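Local coordinates for lipoate-protein ligase 1 (Plasmodium falciparum, PDB 5T8U) that belongs to the lipoate-protein ligase family, pairing a lipoyl ligase catalytic domain with a smaller C-terminal domain, and holds lipoic acid in a pocket, at residues Asp38-Tyr42 against Leu43-Thr47; Phe156-Lys160 against Asp161-His165; Thr201-Ser205 against Glu206-Asn210. One frame throughout, in Å; residues are numbered along the deposited sequence.

Contact 1: residues Asp38-Tyr42 against Leu43-Thr47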
ATOM      1  N   ASP A  38       2.760   7.166  19.349  1.00 82.92           N
ATOM      2  CA  ASP A  38       3.968   7.334  20.144  1.00 84.67           C
ATOM      3  C   ASP A  38       5.114   7.974  19.375  1.00 83.78           C
ATOM      4  O   ASP A  38       6.210   8.114  19.931  1.00 85.54           O
ATOM      5  CB  ASP A  38       4.432   5.981  20.691  1.00 86.14           C
ATOM      6  CG  ASP A  38       3.485   5.418  21.725  1.00 89.00           C
ATOM      7  OD1 ASP A  38       2.889   6.216  22.478  1.00 89.82           O
ATOM      8  OD2 ASP A  38       3.338   4.179  21.786  1.00 88.99           O
ATOM      9  N   LEU A  39       4.897   8.378  18.122  1.00 81.31           N
ATOM     10  CA  LEU A  39       6.018   8.790  17.284  1.00 79.87           C
ATOM     11  C   LEU A  39       6.782   9.959  17.896  1.00 80.05           C
ATOM     12  O   LEU A  39       8.013  10.020  17.797  1.00 81.66           O
ATOM     13  CB  LEU A  39       5.527   9.144  15.883  1.00 76.73           C
ATOM     14  CG  LEU A  39       5.238   7.961  14.954  1.00 75.81           C
ATOM     15  CD1 LEU A  39       4.667   8.451  13.637  1.00 74.33           C
ATOM     16  CD2 LEU A  39       6.486   7.121  14.708  1.00 75.47           C
ATOM     17  N   LEU A  40       6.078  10.893  18.542  1.00 76.72           N
ATOM     18  CA  LEU A  40       6.760  12.052  19.109  1.00 76.94           C
ATOM     19  C   LEU A  40       7.848  11.654  20.098  1.00 78.77           C
ATOM     20  O   LEU A  40       8.779  12.436  20.320  1.00 77.42           O
ATOM     21  CB  LEU A  40       5.756  12.982  19.793  1.00 79.37           C
ATOM     22  CG  LEU A  40       4.696  13.621  18.892  1.00 78.68           C
ATOM     23  CD1 LEU A  40       3.776  14.509  19.713  1.00 79.42           C
ATOM     24  CD2 LEU A  40       5.331  14.420  17.761  1.00 78.49           C
ATOM     25  N   LYS A  41       7.757  10.464  20.697  1.00 84.84           N
ATOM     26  CA  LYS A  41       8.827   9.998  21.572  1.00 87.72           C
ATOM     27  C   LYS A  41       9.950   9.344  20.776  1.00 86.09           C
ATOM     28  O   LYS A  41      11.129   9.534  21.095  1.00 87.63           O
ATOM     29  CB  LYS A  41       8.275   9.022  22.611  1.00 92.00           C
ATOM     30  CG  LYS A  41       9.326   8.523  23.594  1.00 95.62           C
ATOM     31  CD  LYS A  41       8.730   7.596  24.641  1.00 98.46           C
ATOM     32  CE  LYS A  41       9.799   7.094  25.603  1.00101.82           C
ATOM     33  NZ  LYS A  41       9.247   6.167  26.630  1.00104.77           N
ATOM     34  N   TYR A  42       9.609   8.572  19.741  1.00 84.78           N
ATOM     35  CA  TYR A  42      10.643   7.970  18.907  1.00 84.55           C
ATOM     36  C   TYR A  42      11.383   9.035  18.111  1.00 83.75           C
ATOM     37  O   TYR A  42      12.613   8.989  17.996  1.00 84.94           O
ATOM     38  CB  TYR A  42      10.026   6.912  17.993  1.00 83.16           C
ATOM     39  CG  TYR A  42       9.670   5.652  18.748  1.00 84.93           C
ATOM     40  CD1 TYR A  42      10.598   4.632  18.911  1.00 86.91           C
ATOM     41  CD2 TYR A  42       8.416   5.495  19.323  1.00 86.61           C
ATOM     42  CE1 TYR A  42      10.282   3.484  19.612  1.00 89.08           C
ATOM     43  CE2 TYR A  42       8.091   4.349  20.025  1.00 88.64           C
ATOM     44  CZ  TYR A  42       9.027   3.347  20.167  1.00 89.54           C
ATOM     45  OH  TYR A  42       8.710   2.205  20.865  1.00 91.97           O
ATOM     46  N   LEU A  43      10.657  10.001  17.558  1.00 83.60           N
ATOM     47  CA  LEU A  43      11.280  11.274  17.246  1.00 84.73           C
ATOM     48  C   LEU A  43      11.671  11.960  18.550  1.00 87.31           C
ATOM     49  O   LEU A  43      11.097  11.701  19.611  1.00 94.26           O
ATOM     50  CB  LEU A  43      10.334  12.166  16.442  1.00 80.55           C
ATOM     51  CG  LEU A  43       9.713  11.582  15.171  1.00 75.52           C
ATOM     52  CD1 LEU A  43       8.787  12.607  14.530  1.00 73.98           C
ATOM     53  CD2 LEU A  43      10.783  11.135  14.186  1.00 73.35           C
ATOM     54  N   ASN A  44      12.671  12.837  18.474  1.00 74.83           N
ATOM     55  CA  ASN A  44      13.167  13.526  19.659  1.00 75.83           C
ATOM     56  C   ASN A  44      12.430  14.834  19.925  1.00 75.32           C
ATOM     57  O   ASN A  44      13.003  15.757  20.523  1.00 77.71           O
ATOM     58  CB  ASN A  44      14.670  13.767  19.527  1.00 80.09           C
ATOM     59  CG  ASN A  44      15.461  12.475  19.440  1.00 80.97           C
ATOM     60  OD1 ASN A  44      15.213  11.530  20.190  1.00 80.17           O
ATOM     61  ND2 ASN A  44      16.414  12.425  18.518  1.00 82.20           N
ATOM     62  N   ILE A  45      11.171  14.936  19.500  0.82 71.79           N
ATOM     63  CA  ILE A  45      10.385  16.154  19.652  0.82 72.18           C
ATOM     64  C   ILE A  45       9.917  16.276  21.096  0.82 77.86           C
ATOM     65  O   ILE A  45      10.367  17.159  21.836  0.82 80.18           O
ATOM     66  CB  ILE A  45       9.191  16.167  18.677  0.82 69.42           C
ATOM     67  CG1 ILE A  45       9.689  16.147  17.227  0.82 69.90           C
ATOM     68  CG2 ILE A  45       8.315  17.395  18.912  0.82 68.53           C
ATOM     69  CD1 ILE A  45       8.605  15.910  16.195  0.82 69.21           C
ATOM     70  N   ASN A  46       9.013  15.390  21.507  1.00 84.86           N
ATOM     71  CA  ASN A  46       8.433  15.426  22.841  1.00 89.71           C
ATOM     72  C   ASN A  46       8.576  14.060  23.497  1.00 95.27           C
ATOM     73  O   ASN A  46       8.817  13.049  22.833  1.00 93.10           O
ATOM     74  CB  ASN A  46       6.954  15.839  22.795  1.00 89.85           C
ATOM     75  CG  ASN A  46       6.405  16.192  24.162  1.00 92.51           C
ATOM     76  OD1 ASN A  46       6.853  15.667  25.179  1.00 94.03           O
ATOM     77  ND2 ASN A  46       5.430  17.092  24.190  1.00 93.15           N
ATOM     78  N   THR A  47       8.428  14.044  24.822  0.97108.13           N
ATOM     79  CA  THR A  47       8.549  12.823  25.608  0.97112.72           C
ATOM     80  C   THR A  47       7.225  12.308  26.147  0.97114.13           C
ATOM     81  O   THR A  47       7.105  11.105  26.397  0.97114.69           O
ATOM     82  CB  THR A  47       9.501  13.046  26.794  0.97114.94           C
ATOM     83  OG1 THR A  47      10.622  13.833  26.374  0.97113.79           O
ATOM     84  CG2 THR A  47      10.001  11.710  27.339  0.97115.80           C
TER

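Contact 2: residues Phe156-Lys160 against Asp161-His165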
ATOM      1  N   PHE A 156      -3.900   0.875   0.504  1.00 59.38           N
ATOM      2  CA  PHE A 156      -4.376   1.312   1.808  1.00 58.35           C
ATOM      3  C   PHE A 156      -4.315   0.169   2.811  1.00 57.25           C
ATOM      4  O   PHE A 156      -4.315  -1.011   2.450  1.00 57.60           O
ATOM      5  CB  PHE A 156      -5.812   1.844   1.722  1.00 61.03           C
ATOM      6  CG  PHE A 156      -6.055   2.733   0.538  1.00 63.57           C
ATOM      7  CD1 PHE A 156      -5.900   4.105   0.642  1.00 64.06           C
ATOM      8  CD2 PHE A 156      -6.435   2.198  -0.681  1.00 64.40           C
ATOM      9  CE1 PHE A 156      -6.122   4.924  -0.447  1.00 63.70           C
ATOM     10  CE2 PHE A 156      -6.656   3.013  -1.773  1.00 65.43           C
ATOM     11  CZ  PHE A 156      -6.499   4.379  -1.655  1.00 65.00           C
ATOM     12  N   LYS A 157      -4.264   0.546   4.088  1.00 55.30           N
ATOM     13  CA  LYS A 157      -4.384  -0.389   5.196  1.00 55.87           C
ATOM     14  C   LYS A 157      -4.982   0.356   6.380  1.00 62.43           C
ATOM     15  O   LYS A 157      -4.622   1.507   6.644  1.00 58.53           O
ATOM     16  CB  LYS A 157      -3.034  -1.008   5.577  1.00 54.18           C
ATOM     17  CG  LYS A 157      -3.057  -1.796   6.878  1.00 55.12           C
ATOM     18  CD  LYS A 157      -1.846  -2.709   6.993  1.00 55.84           C
ATOM     19  CE  LYS A 157      -1.892  -3.547   8.263  1.00 59.83           C
ATOM     20  NZ  LYS A 157      -3.068  -4.462   8.303  1.00 61.77           N
ATOM     21  N   LYS A 158      -5.899  -0.305   7.082  1.00 79.07           N
ATOM     22  CA  LYS A 158      -6.608   0.290   8.204  1.00 85.13           C
ATOM     23  C   LYS A 158      -6.248  -0.438   9.491  1.00 85.20           C
ATOM     24  O   LYS A 158      -6.025  -1.653   9.497  1.00 88.77           O
ATOM     25  CB  LYS A 158      -8.129   0.244   7.986  1.00 87.40           C
ATOM     26  CG  LYS A 158      -8.950   0.888   9.096  1.00 88.27           C
ATOM     27  CD  LYS A 158      -8.786   2.400   9.128  1.00 86.51           C
ATOM     28  CE  LYS A 158      -9.436   3.001  10.364  1.00 87.42           C
ATOM     29  NZ  LYS A 158      -9.571   4.480  10.266  1.00 86.62           N
ATOM     30  N   ILE A 159      -6.198   0.322  10.586  0.97 76.84           N
ATOM     31  CA  ILE A 159      -5.876  -0.210  11.903  0.97 75.40           C
ATOM     32  C   ILE A 159      -6.602   0.634  12.942  0.97 75.85           C
ATOM     33  O   ILE A 159      -6.939   1.795  12.701  0.97 77.21           O
ATOM     34  CB  ILE A 159      -4.344  -0.241  12.142  0.97 75.98           C
ATOM     35  CG1 ILE A 159      -3.766  -1.543  11.569  0.97 76.45           C
ATOM     36  CG2 ILE A 159      -3.992  -0.070  13.628  0.97 78.34           C
ATOM     37  CD1 ILE A 159      -2.294  -1.776  11.849  0.97 77.46           C
ATOM     38  N   LYS A 160      -6.845   0.030  14.108  0.95 75.05           N
ATOM     39  CA  LYS A 160      -7.665   0.598  15.174  0.95 77.84           C
ATOM     40  C   LYS A 160      -7.699   2.122  15.178  0.95 83.81           C
ATOM     41  O   LYS A 160      -8.774   2.722  15.078  0.95 80.77           O
ATOM     42  CB  LYS A 160      -7.165   0.098  16.532  0.95 79.21           C
ATOM     43  CG  LYS A 160      -8.072   0.455  17.697  0.95 83.03           C
ATOM     44  CD  LYS A 160      -7.630  -0.246  18.974  0.95 87.37           C
ATOM     45  CE  LYS A 160      -8.795  -0.512  19.914  0.95 93.45           C
ATOM     46  NZ  LYS A 160      -8.647  -1.823  20.600  0.95 96.99           N
ATOM     47  N   ASP A 161      -6.532   2.755  15.287  1.00101.24           N
ATOM     48  CA  ASP A 161      -6.440   4.204  15.421  1.00106.09           C
ATOM     49  C   ASP A 161      -5.758   4.886  14.245  1.00 97.85           C
ATOM     50  O   ASP A 161      -5.637   6.116  14.253  1.00103.09           O
ATOM     51  CB  ASP A 161      -5.687   4.561  16.708  1.00109.09           C
ATOM     52  CG  ASP A 161      -6.440   4.152  17.957  1.00113.34           C
ATOM     53  OD1 ASP A 161      -7.688   4.215  17.947  1.00114.88           O
ATOM     54  OD2 ASP A 161      -5.785   3.769  18.949  1.00114.92           O
ATOM     55  N   VAL A 162      -5.313   4.139  13.238  0.88 74.19           N
ATOM     56  CA  VAL A 162      -4.487   4.687  12.170  0.88 67.13           C
ATOM     57  C   VAL A 162      -5.041   4.253  10.821  0.88 64.25           C
ATOM     58  O   VAL A 162      -5.528   3.128  10.670  0.88 65.42           O
ATOM     59  CB  VAL A 162      -3.018   4.240  12.309  0.88 69.06           C
ATOM     60  CG1 VAL A 162      -2.147   4.968  11.303  0.88 68.44           C
ATOM     61  CG2 VAL A 162      -2.521   4.485  13.722  0.88 70.80           C
ATOM     62  N   PHE A 163      -4.957   5.150   9.843  0.93 63.21           N
ATOM     63  CA  PHE A 163      -5.250   4.843   8.451  0.93 61.85           C
ATOM     64  C   PHE A 163      -4.026   5.185   7.616  0.93 60.72           C
ATOM     65  O   PHE A 163      -3.493   6.299   7.715  0.93 56.77           O
ATOM     66  CB  PHE A 163      -6.469   5.616   7.945  0.93 63.33           C
ATOM     67  CG  PHE A 163      -6.692   5.485   6.465  0.93 63.92           C
ATOM     68  CD1 PHE A 163      -7.217   4.320   5.929  0.93 65.61           C
ATOM     69  CD2 PHE A 163      -6.372   6.525   5.609  0.93 63.09           C
ATOM     70  CE1 PHE A 163      -7.421   4.197   4.567  0.93 65.99           C
ATOM     71  CE2 PHE A 163      -6.575   6.408   4.247  0.93 63.24           C
ATOM     72  CZ  PHE A 163      -7.098   5.244   3.726  0.93 64.91           C
ATOM     73  N   LEU A 164      -3.588   4.227   6.799  1.00 65.60           N
ATOM     74  CA  LEU A 164      -2.376   4.356   6.001  1.00 64.56           C
ATOM     75  C   LEU A 164      -2.742   4.293   4.525  1.00 63.03           C
ATOM     76  O   LEU A 164      -3.242   3.268   4.050  1.00 65.35           O
ATOM     77  CB  LEU A 164      -1.370   3.258   6.356  1.00 63.05           C
ATOM     78  CG  LEU A 164      -0.018   3.286   5.633  1.00 61.52           C
ATOM     79  CD1 LEU A 164       1.074   2.721   6.525  1.00 62.09           C
ATOM     80  CD2 LEU A 164      -0.063   2.501   4.334  1.00 60.21           C
ATOM     81  N   HIS A 165      -2.488   5.385   3.809  1.00 59.12           N
ATOM     82  CA  HIS A 165      -2.687   5.475   2.364  1.00 58.14           C
ATOM     83  C   HIS A 165      -1.320   5.757   1.747  1.00 61.43           C
ATOM     84  O   HIS A 165      -0.858   6.902   1.750  1.00 60.58           O
ATOM     85  CB  HIS A 165      -3.701   6.570   2.023  1.00 56.93           C
ATOM     86  CG  HIS A 165      -3.735   6.952   0.574  1.00 55.31           C
ATOM     87  ND1 HIS A 165      -4.439   8.044   0.113  1.00 55.59           N
ATOM     88  CD2 HIS A 165      -3.162   6.390  -0.518  1.00 55.28           C
ATOM     89  CE1 HIS A 165      -4.293   8.140  -1.196  1.00 55.56           C
ATOM     90  NE2 HIS A 165      -3.522   7.149  -1.603  1.00 55.22           N
TER

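Contact 3: residues Thr201-Ser205 against Glu206-Asn210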
ATOM      1  N   THR A 201      -1.557   1.648 -19.877  1.00107.47           N
ATOM      2  CA  THR A 201      -0.210   2.133 -20.156  1.00108.19           C
ATOM      3  C   THR A 201       0.285   3.057 -19.046  1.00106.63           C
ATOM      4  O   THR A 201      -0.491   3.500 -18.198  1.00104.46           O
ATOM      5  CB  THR A 201      -0.146   2.883 -21.504  1.00111.59           C
ATOM      6  OG1 THR A 201       1.148   3.479 -21.665  1.00111.82           O
ATOM      7  CG2 THR A 201      -1.216   3.964 -21.575  1.00112.28           C
ATOM      8  N   ILE A 202       1.583   3.342 -19.066  1.00108.43           N
ATOM      9  CA  ILE A 202       2.232   4.182 -18.067  1.00105.69           C
ATOM     10  C   ILE A 202       2.624   5.501 -18.720  1.00105.45           C
ATOM     11  O   ILE A 202       2.841   5.577 -19.935  1.00109.81           O
ATOM     12  CB  ILE A 202       3.460   3.466 -17.461  1.00103.84           C
ATOM     13  CG1 ILE A 202       3.014   2.345 -16.515  1.00101.53           C
ATOM     14  CG2 ILE A 202       4.384   4.444 -16.735  1.00104.02           C
ATOM     15  CD1 ILE A 202       2.327   2.820 -15.237  1.00 99.47           C
ATOM     16  N   ASN A 203       2.703   6.550 -17.902  1.00 97.03           N
ATOM     17  CA  ASN A 203       3.140   7.858 -18.372  1.00 96.42           C
ATOM     18  C   ASN A 203       4.025   8.501 -17.319  1.00 90.68           C
ATOM     19  O   ASN A 203       3.637   8.599 -16.151  1.00 87.99           O
ATOM     20  CB  ASN A 203       1.950   8.772 -18.679  1.00 98.52           C
ATOM     21  CG  ASN A 203       2.357  10.013 -19.449  1.00101.58           C
ATOM     22  OD1 ASN A 203       3.292   9.982 -20.251  1.00103.00           O
ATOM     23  ND2 ASN A 203       1.664  11.116 -19.202  1.00102.40           N
ATOM     24  N   LEU A 204       5.210   8.939 -17.737  1.00 84.46           N
ATOM     25  CA  LEU A 204       6.110   9.659 -16.850  1.00 80.99           C
ATOM     26  C   LEU A 204       5.736  11.134 -16.831  1.00 80.00           C
ATOM     27  O   LEU A 204       5.549  11.750 -17.886  1.00 84.67           O
ATOM     28  CB  LEU A 204       7.561   9.492 -17.300  1.00 81.13           C
ATOM     29  CG  LEU A 204       8.199   8.105 -17.175  1.00 80.50           C
ATOM     30  CD1 LEU A 204       8.021   7.563 -15.773  1.00 77.11           C
ATOM     31  CD2 LEU A 204       7.650   7.120 -18.199  1.00 83.16           C
ATOM     32  N   SER A 205       5.626  11.701 -15.631  1.00 69.68           N
ATOM     33  CA  SER A 205       5.295  13.112 -15.508  1.00 69.29           C
ATOM     34  C   SER A 205       6.381  14.020 -16.076  1.00 78.31           C
ATOM     35  O   SER A 205       6.164  15.233 -16.161  1.00 75.12           O
ATOM     36  CB  SER A 205       5.027  13.457 -14.043  1.00 66.48           C
ATOM     37  OG  SER A 205       3.759  12.983 -13.627  1.00 64.91           O
ATOM     38  N   GLU A 206       7.538  13.469 -16.457  1.00 99.35           N
ATOM     39  CA  GLU A 206       8.540  14.246 -17.179  1.00107.01           C
ATOM     40  C   GLU A 206       8.148  14.457 -18.635  1.00106.72           C
ATOM     41  O   GLU A 206       8.558  15.451 -19.244  1.00109.37           O
ATOM     42  CB  GLU A 206       9.904  13.557 -17.112  1.00112.61           C
ATOM     43  CG  GLU A 206      10.604  13.688 -15.770  1.00117.30           C
ATOM     44  CD  GLU A 206      12.010  13.116 -15.784  1.00123.61           C
ATOM     45  OE1 GLU A 206      12.371  12.440 -16.771  1.00127.02           O
ATOM     46  OE2 GLU A 206      12.756  13.348 -14.809  1.00124.85           O
ATOM     47  N   ILE A 207       7.367  13.537 -19.207  1.00105.44           N
ATOM     48  CA  ILE A 207       6.866  13.708 -20.565  1.00106.23           C
ATOM     49  C   ILE A 207       6.053  14.987 -20.692  1.00101.51           C
ATOM     50  O   ILE A 207       5.839  15.478 -21.806  1.00106.42           O
ATOM     51  CB  ILE A 207       6.038  12.468 -20.977  1.00106.52           C
ATOM     52  CG1 ILE A 207       6.972  11.276 -21.207  1.00106.47           C
ATOM     53  CG2 ILE A 207       5.197  12.749 -22.228  1.00109.66           C
ATOM     54  CD1 ILE A 207       6.270   9.964 -21.513  1.00105.77           C
ATOM     55  N   ASN A 208       5.595  15.547 -19.569  0.81 85.90           N
ATOM     56  CA  ASN A 208       4.790  16.758 -19.575  0.81 82.42           C
ATOM     57  C   ASN A 208       5.483  17.966 -18.960  0.81 83.17           C
ATOM     58  O   ASN A 208       5.015  19.089 -19.168  0.81 80.88           O
ATOM     59  CB  ASN A 208       3.472  16.524 -18.822  0.81 81.44           C
ATOM     60  CG  ASN A 208       2.892  15.145 -19.071  0.81 81.02           C
ATOM     61  OD1 ASN A 208       3.102  14.222 -18.285  0.81 79.04           O
ATOM     62  ND2 ASN A 208       2.154  15.000 -20.165  0.81 83.68           N
ATOM     63  N   ASN A 209       6.570  17.777 -18.215  1.00 91.36           N
ATOM     64  CA  ASN A 209       7.214  18.885 -17.518  1.00 93.52           C
ATOM     65  C   ASN A 209       8.668  18.526 -17.241  1.00 95.55           C
ATOM     66  O   ASN A 209       9.125  17.416 -17.525  1.00 95.13           O
ATOM     67  CB  ASN A 209       6.474  19.223 -16.220  1.00 91.65           C
ATOM     68  CG  ASN A 209       5.460  20.335 -16.397  1.00 94.69           C
ATOM     69  OD1 ASN A 209       4.291  20.083 -16.689  1.00 95.76           O
ATOM     70  ND2 ASN A 209       5.902  21.576 -16.215  1.00 95.72           N
ATOM     71  N   ASN A 210       9.395  19.492 -16.679  1.00 98.80           N
ATOM     72  CA  ASN A 210      10.793  19.330 -16.282  1.00 98.65           C
ATOM     73  C   ASN A 210      10.917  19.046 -14.791  1.00 95.44           C
ATOM     74  O   ASN A 210      11.827  19.542 -14.123  1.00 97.54           O
ATOM     75  CB  ASN A 210      11.591  20.574 -16.657  1.00100.68           C
ATOM     76  CG  ASN A 210      11.058  21.835 -15.992  1.00 99.41           C
ATOM     77  OD1 ASN A 210      10.466  21.781 -14.914  1.00 96.37           O
ATOM     78  ND2 ASN A 210      11.264  22.978 -16.639  1.00100.97           N
TER

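Contact 1: residues Asp38-Tyr42 against Leu43-Thr47
L40 and I45 turn the same way about their first torsions: CG of L40 and CG1 of I45 each lie opposite their own carbonyl carbon (chi1 -63° and -62°), which brings the two side chains together where the loop returns past the helix. The two side chains meet at a slant, CD2 of L40 and CD1 of I45 3.9 Å apart. L43 has the same first torsion; its CB rests against the L39 carbonyl oxygen, 3.4 Å away, and CG sits close to that same atom. The oxygen also accepts the backbone N-H of L43, with 2.7 Å between L43 N and L39 O. This i to i+4 bond comes at the helix end; L43 is the first residue to leave helical backbone angles.

After L43 the chain curls back beside the helix end. N46 N gives a longer bond of 3.2 Å to L40 O. Beside it, the CA hydrogen of K41 is directed at N46 O, CA to O 3.3 Å. K41 itself runs fully extended, and its CD comes within 4.2 Å of the T47 carbonyl oxygen.

Around this turn, L43 packs on L13 and L15 of strand 13-17 and on I252 of helix 250-253. The Y42 ring meets F31 edge-to-face, while Y42 O is hydrogen-bonded to N249 ND2. The polar end of N46 is occupied by a bond from OD1 to the backbone N of I48. The whole is a C-terminal helix end: a one-turn helix whose L39 and L40 carbonyls take N-H groups of the residues that follow it, in the loop that leads on to strand 55-59 of the catalytic domain.

Contact 2: residues Phe156-Lys160 against Asp161-His165
F156 and H165 face each other as a non-hydrogen-bonded pair of a tight antiparallel beta hairpin, strands 150-159 and 162-170 joined by a type I turn from I159 to V162. K160 and D161 occupy its two corners, and I159 and V162 close it with a reciprocal pair of backbone bonds. K157 and L164 repeat that pairing further along, each N 2.9 Å from the other's O.

Side-chain torsions build an aromatic cluster on the face that bears F156, K158, F163 and H165. F163 and H165 both swing their rings opposite the backbone N, whereas F156 keeps its ring beside its own N (chi1 -43°) and leans across to the partner strand, where it touches both. Its CD1 reaches CZ of F163 at 3.5 Å, a rim-to-rim meeting of two nearly parallel rings. Toward H165 the planes are inclined at 46° and the centroids lie 4.5 Å apart. K158 bends at its second torsion (chi2 69°), bringing CD to the edge of the F163 ring, 4.0 Å from CD1, and NZ near F163 CB; the two side chains cross at about a right angle.

The imidazole is held on both nitrogens, NE2 by S154 OG and ND1 by N120 ND2, which fixes its rotation against F156. T117 of helix 117-132 packs on all three aromatic residues, and L164, on the other face, meets L33 of helix 22-34. CE1 of F156 stands over the centre of the imidazole, 3.3 Å from both CG and CD2 of H165.

Contact 3: residues Thr201-Ser205 against Glu206-Asn210
N203 and I207 cross obliquely, the amide of one laid against the branched hydrocarbon of the other. N203 carries its CG opposite the backbone N (chi1 -167°), which throws the amide forward over the turn; OD1 then stands 3.2 Å from I207 CD1 and close to CB as well. The other arm of the amide faces N208, whose side chain arrives from the opposite direction. ND2 of N203 and OD1 of N208 are 3.5 Å apart, and the two amide planes are almost perpendicular, at 85°.

Around these groups the backbone forms a type I beta turn from L204 to I207. I207 N donates to L204 O at 2.9 Å, and I207 CB lies 3.2 Å from the same oxygen. The side chains of L204 and I207 make a looser apolar contact, L204 CB to I207 CG1 4.3 Å. One residue on, S205 O receives two weak backbone bonds, from N208 N and N209 N, so the chain keeps curling past the turn.

The segment follows the unmodelled residues 184-200 and belongs to the long connection between helix 178-181 and helix 213-227. It is tied to the main sheet at two strand ends: the backbone of N203 bonds to that of K150, where strand 150-159 begins, and S205 OG makes a weak bond to L170 O, where strand 162-170 finishes.

All three contacts lie in the catalytic domain, yet no two touch. Contacts 1 and 3 are turns in connections near its surface; contact 2 lies within the large mixed sheet, partly buried, its centre about 10 Å from that of the chain, against 25 and 22 Å. Contacts 2 and 3 still share elements: the hairpin strands of contact 2 are those whose far ends hold contact 3. Chemistry follows place. Contact 2 has paired strands and a cluster of rings, the side chain of F156 about 8 Å from the bound lipoic acid; contact 1 combines helix-end carbonyls with aliphatic tips, and contact 3 sets asparagine amides beside an isoleucine over turn bonds, several of them weak.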